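Local coordinates for 3-oxosteroid 1-dehydrogenase (Sterolibacterium denitrificans, PDB 7P18), which probably uses its FAD cofactor to introduce a C1–C2 double bond into ring A of 3-oxosteroids, passing the electrons to an acceptor, at residues A[338-348]-A[359-367]. Residues are numbered along the deposited sequence; the frame is centred on the assembly and turned at random.
Sequences FAERNLPGCIV and EASPYLEFG. With ANB (androsta-1,4-diene-3,17-dione), chain D.
Arg341 reaches across to the backbone of 359-361 and shows how one long side chain can pin a loop ahead of a helix. Its CB already lies 3.1 Å from Glu359 O; CG runs on past the same oxygen, and CD passes over the Phe366 ring in an off-centre CH-pi contact, 4.3 Å from the centroid. A turn about the CG-CD bond (chi3 -80°) brings the guanidinium up to the carbonyls, CZ carrying one face over Phe366 CG. NE is held by Leu337 O, and NH2, beside Tyr363 CB, also bonds just beyond the segments. NH1 donates to Ser361 O at 3.0 Å, nearly straight and in the guanidinium plane, and more weakly to Glu359 O. A methionine in place of Arg341 would probably leave both carbonyls without their shared donor and the loop before helix 363-377 less firmly fixed. Farther along, Glu359 OE2 accepts from Val348 N through its anti lone pair, 2.9 Å away, while OE1 pairs with Arg355. Toward the ligand, the edge of Phe338 points at the face of Tyr363 in a T-shaped pair, planes 85° apart. Androstadienedione C11 sits over one Phe338 face, and Tyr363 OH is hydrogen-bonded to Tyr118: an aromatic wall of the steroid pocket beside the flavin.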
loop_
_atom_site.group_PDB
_atom_site.type_symbol
_atom_site.label_atom_id
_atom_site.label_comp_id
_atom_site.label_asym_id
_atom_site.label_seq_id
_atom_site.Cartn_x
_atom_site.Cartn_y
_atom_site.Cartn_z
ATOM N N PHE A 338 -4.401 3.885 -8.210
ATOM C CA PHE A 338 -4.648 2.456 -7.868
ATOM C C PHE A 338 -5.771 1.887 -8.721
ATOM O O PHE A 338 -5.569 0.770 -9.255
ATOM C CB PHE A 338 -4.932 2.276 -6.390
ATOM C CG PHE A 338 -3.788 2.696 -5.505
ATOM C CD1 PHE A 338 -2.756 1.821 -5.226
ATOM C CD2 PHE A 338 -3.733 3.974 -4.975
ATOM C CE1 PHE A 338 -1.708 2.194 -4.404
ATOM C CE2 PHE A 338 -2.661 4.351 -4.183
ATOM C CZ PHE A 338 -1.657 3.463 -3.892
ATOM N N ALA A 339 -6.898 2.596 -8.823
ATOM C CA ALA A 339 -8.154 2.049 -9.402
ATOM C C ALA A 339 -8.515 2.685 -10.750
ATOM O O ALA A 339 -9.169 2.016 -11.570
ATOM C CB ALA A 339 -9.278 2.312 -8.427
ATOM N N GLU A 340 -8.204 3.979 -10.916
ATOM C CA GLU A 340 -8.869 4.847 -11.934
ATOM C C GLU A 340 -8.379 4.497 -13.342
ATOM O O GLU A 340 -9.112 4.773 -14.322
ATOM C CB GLU A 340 -8.612 6.329 -11.654
ATOM C CG GLU A 340 -8.982 6.757 -10.259
ATOM C CD GLU A 340 -7.794 6.816 -9.310
ATOM O OE1 GLU A 340 -7.068 5.780 -9.184
ATOM O OE2 GLU A 340 -7.623 7.862 -8.655
ATOM N N ARG A 341 -7.195 3.887 -13.480
ATOM C CA ARG A 341 -6.663 3.493 -14.807
ATOM C C ARG A 341 -7.572 2.438 -15.482
ATOM O O ARG A 341 -7.529 2.318 -16.722
ATOM C CB ARG A 341 -5.238 2.937 -14.725
ATOM C CG ARG A 341 -4.205 3.935 -14.202
ATOM C CD ARG A 341 -2.870 3.256 -13.909
ATOM N NE ARG A 341 -2.910 2.567 -12.624
ATOM C CZ ARG A 341 -3.000 1.241 -12.459
ATOM N NH1 ARG A 341 -3.026 0.425 -13.492
ATOM N NH2 ARG A 341 -2.993 0.739 -11.242
ATOM N N ASN A 342 -8.337 1.688 -14.712
ATOM C CA ASN A 342 -9.204 0.598 -15.251
ATOM C C ASN A 342 -10.420 1.201 -15.957
ATOM O O ASN A 342 -11.105 0.462 -16.726
ATOM C CB ASN A 342 -9.696 -0.351 -14.168
ATOM C CG ASN A 342 -8.585 -1.154 -13.525
ATOM O OD1 ASN A 342 -7.515 -0.611 -13.272
ATOM N ND2 ASN A 342 -8.887 -2.393 -13.155
ATOM N N LEU A 343 -10.700 2.476 -15.713
ATOM C CA LEU A 343 -11.896 3.173 -16.277
ATOM C C LEU A 343 -11.765 3.338 -17.781
ATOM O O LEU A 343 -10.671 3.401 -18.357
ATOM C CB LEU A 343 -12.127 4.490 -15.543
ATOM C CG LEU A 343 -12.585 4.321 -14.093
ATOM C CD1 LEU A 343 -12.498 5.644 -13.354
ATOM C CD2 LEU A 343 -14.000 3.786 -14.030
ATOM N N PRO A 344 -12.911 3.334 -18.503
ATOM C CA PRO A 344 -12.889 3.321 -19.959
ATOM C C PRO A 344 -12.624 4.700 -20.584
ATOM O O PRO A 344 -13.205 5.651 -20.139
ATOM C CB PRO A 344 -14.308 2.788 -20.281
ATOM C CG PRO A 344 -15.136 3.328 -19.216
ATOM C CD PRO A 344 -14.271 3.212 -17.964
ATOM N N GLY A 345 -11.725 4.746 -21.571
ATOM C CA GLY A 345 -11.415 5.966 -22.339
ATOM C C GLY A 345 -10.040 6.559 -22.024
ATOM O O GLY A 345 -9.772 7.648 -22.525
ATOM N N CYS A 346 -9.212 5.904 -21.212
ATOM C CA CYS A 346 -7.848 6.442 -20.923
ATOM C C CYS A 346 -6.799 5.487 -21.468
ATOM O O CYS A 346 -7.016 4.256 -21.420
ATOM C CB CYS A 346 -7.656 6.718 -19.453
ATOM S SG CYS A 346 -7.588 5.242 -18.398
ATOM N N ILE A 347 -5.703 6.021 -22.005
ATOM C CA ILE A 347 -4.588 5.169 -22.502
ATOM C C ILE A 347 -3.284 5.671 -21.901
ATOM O O ILE A 347 -3.203 6.855 -21.567
ATOM C CB ILE A 347 -4.526 5.094 -24.038
ATOM C CG1 ILE A 347 -4.380 6.453 -24.720
ATOM C CG2 ILE A 347 -5.717 4.315 -24.578
ATOM C CD1 ILE A 347 -3.945 6.304 -26.172
ATOM N N VAL A 348 -2.315 4.769 -21.778
ATOM C CA VAL A 348 -0.944 5.131 -21.335
ATOM C C VAL A 348 -0.015 4.960 -22.510
ATOM O O VAL A 348 -0.005 3.891 -23.113
ATOM C CB VAL A 348 -0.536 4.280 -20.114
ATOM C CG1 VAL A 348 0.945 4.427 -19.799
ATOM C CG2 VAL A 348 -1.419 4.681 -18.934
ATOM N N GLU A 359 -3.553 -0.934 -19.316
ATOM C CA GLU A 359 -3.744 0.198 -18.378
ATOM C C GLU A 359 -4.371 -0.280 -17.065
ATOM O O GLU A 359 -4.142 0.358 -16.056
ATOM C CB GLU A 359 -4.633 1.305 -18.938
ATOM C CG GLU A 359 -3.982 2.105 -20.058
ATOM C CD GLU A 359 -3.925 1.479 -21.429
ATOM O OE1 GLU A 359 -4.568 0.402 -21.642
ATOM O OE2 GLU A 359 -3.212 2.040 -22.272
ATOM N N ALA A 360 -5.165 -1.356 -17.096
ATOM C CA ALA A 360 -5.764 -1.982 -15.911
ATOM C C ALA A 360 -4.781 -2.931 -15.201
ATOM O O ALA A 360 -5.205 -3.553 -14.248
ATOM C CB ALA A 360 -7.022 -2.734 -16.307
ATOM N N SER A 361 -3.540 -3.093 -15.664
ATOM C CA SER A 361 -2.542 -3.959 -14.967
ATOM C C SER A 361 -2.580 -3.640 -13.467
ATOM O O SER A 361 -2.642 -2.484 -13.064
ATOM C CB SER A 361 -1.158 -3.787 -15.529
ATOM O OG SER A 361 -0.183 -4.413 -14.691
ATOM N N PRO A 362 -2.434 -4.645 -12.577
ATOM C CA PRO A 362 -2.070 -4.355 -11.195
ATOM C C PRO A 362 -0.880 -3.381 -11.175
ATOM O O PRO A 362 -0.025 -3.469 -12.063
ATOM C CB PRO A 362 -1.672 -5.722 -10.613
ATOM C CG PRO A 362 -2.487 -6.699 -11.467
ATOM C CD PRO A 362 -2.478 -6.092 -12.864
ATOM N N TYR A 363 -0.850 -2.504 -10.160
ATOM C CA TYR A 363 0.134 -1.385 -10.080
ATOM C C TYR A 363 1.570 -1.914 -10.024
ATOM O O TYR A 363 2.460 -1.246 -10.616
ATOM C CB TYR A 363 -0.165 -0.433 -8.931
ATOM C CG TYR A 363 -0.844 -1.041 -7.730
ATOM C CD1 TYR A 363 -2.206 -1.290 -7.764
ATOM C CD2 TYR A 363 -0.166 -1.314 -6.570
ATOM C CE1 TYR A 363 -2.869 -1.818 -6.668
ATOM C CE2 TYR A 363 -0.820 -1.862 -5.463
ATOM C CZ TYR A 363 -2.170 -2.140 -5.522
ATOM O OH TYR A 363 -2.859 -2.712 -4.466
ATOM N N LEU A 364 1.851 -3.031 -9.347
ATOM C CA LEU A 364 3.245 -3.552 -9.297
ATOM C C LEU A 364 3.763 -3.838 -10.698
ATOM O O LEU A 364 4.862 -3.350 -11.076
ATOM C CB LEU A 364 3.300 -4.812 -8.428
ATOM C CG LEU A 364 4.669 -5.464 -8.319
ATOM C CD1 LEU A 364 5.637 -4.619 -7.528
ATOM C CD2 LEU A 364 4.568 -6.840 -7.666
ATOM N N GLU A 365 2.995 -4.579 -11.489
ATOM C CA GLU A 365 3.393 -4.975 -12.855
ATOM C C GLU A 365 3.407 -3.747 -13.761
ATOM O O GLU A 365 4.233 -3.735 -14.686
ATOM C CB GLU A 365 2.471 -6.076 -13.371
ATOM C CG GLU A 365 2.879 -7.451 -12.823
ATOM C CD GLU A 365 2.455 -7.741 -11.411
ATOM O OE1 GLU A 365 1.495 -7.086 -10.970
ATOM O OE2 GLU A 365 3.107 -8.619 -10.752
ATOM N N PHE A 366 2.525 -2.771 -13.511
ATOM C CA PHE A 366 2.496 -1.506 -14.293
ATOM C C PHE A 366 3.852 -0.785 -14.144
ATOM O O PHE A 366 4.461 -0.441 -15.158
ATOM C CB PHE A 366 1.292 -0.683 -13.857
ATOM C CG PHE A 366 1.053 0.537 -14.715
ATOM C CD1 PHE A 366 1.881 1.635 -14.578
ATOM C CD2 PHE A 366 -0.048 0.612 -15.568
ATOM C CE1 PHE A 366 1.688 2.758 -15.351
ATOM C CE2 PHE A 366 -0.270 1.756 -16.313
ATOM C CZ PHE A 366 0.596 2.838 -16.190
ATOM N N GLY A 367 4.313 -0.536 -12.910
ATOM C CA GLY A 367 5.646 0.039 -12.626
ATOM C C GLY A 367 6.752 -0.746 -13.308
ATOM O O GLY A 367 7.602 -0.131 -14.023
HETATM C C1 ANB D . -4.078 -0.226 -2.549
HETATM C C10 ANB D . -5.569 -0.371 -2.611
HETATM C C11 ANB D . -5.867 2.226 -2.663
HETATM C C12 ANB D . -6.734 3.441 -2.301
HETATM C C13 ANB D . -8.201 3.153 -2.568
HETATM C C14 ANB D . -8.600 1.946 -1.710
HETATM C C15 ANB D . -10.134 1.946 -1.766
HETATM C C16 ANB D . -10.502 3.440 -1.773
HETATM C C17 ANB D . -9.221 4.180 -2.097
HETATM C C18 ANB D . -8.503 2.974 -4.076
HETATM C C19 ANB D . -5.936 -0.600 -4.104
HETATM C C2 ANB D . -3.235 -1.236 -2.329
HETATM C C3 ANB D . -3.724 -2.520 -1.829
HETATM C C4 ANB D . -5.119 -2.509 -1.408
HETATM C C5 ANB D . -5.999 -1.581 -1.811
HETATM C C6 ANB D . -7.471 -1.755 -1.559
HETATM C C7 ANB D . -8.170 -0.477 -1.117
HETATM C C8 ANB D . -7.835 0.673 -2.058
HETATM C C9 ANB D . -6.305 0.896 -2.028
HETATM O O1 ANB D . -2.999 -3.520 -1.738
HETATM O O2 ANB D . -9.065 5.377 -2.013
HETATM O O HOH W 1 -5.513 -1.895 -11.752
#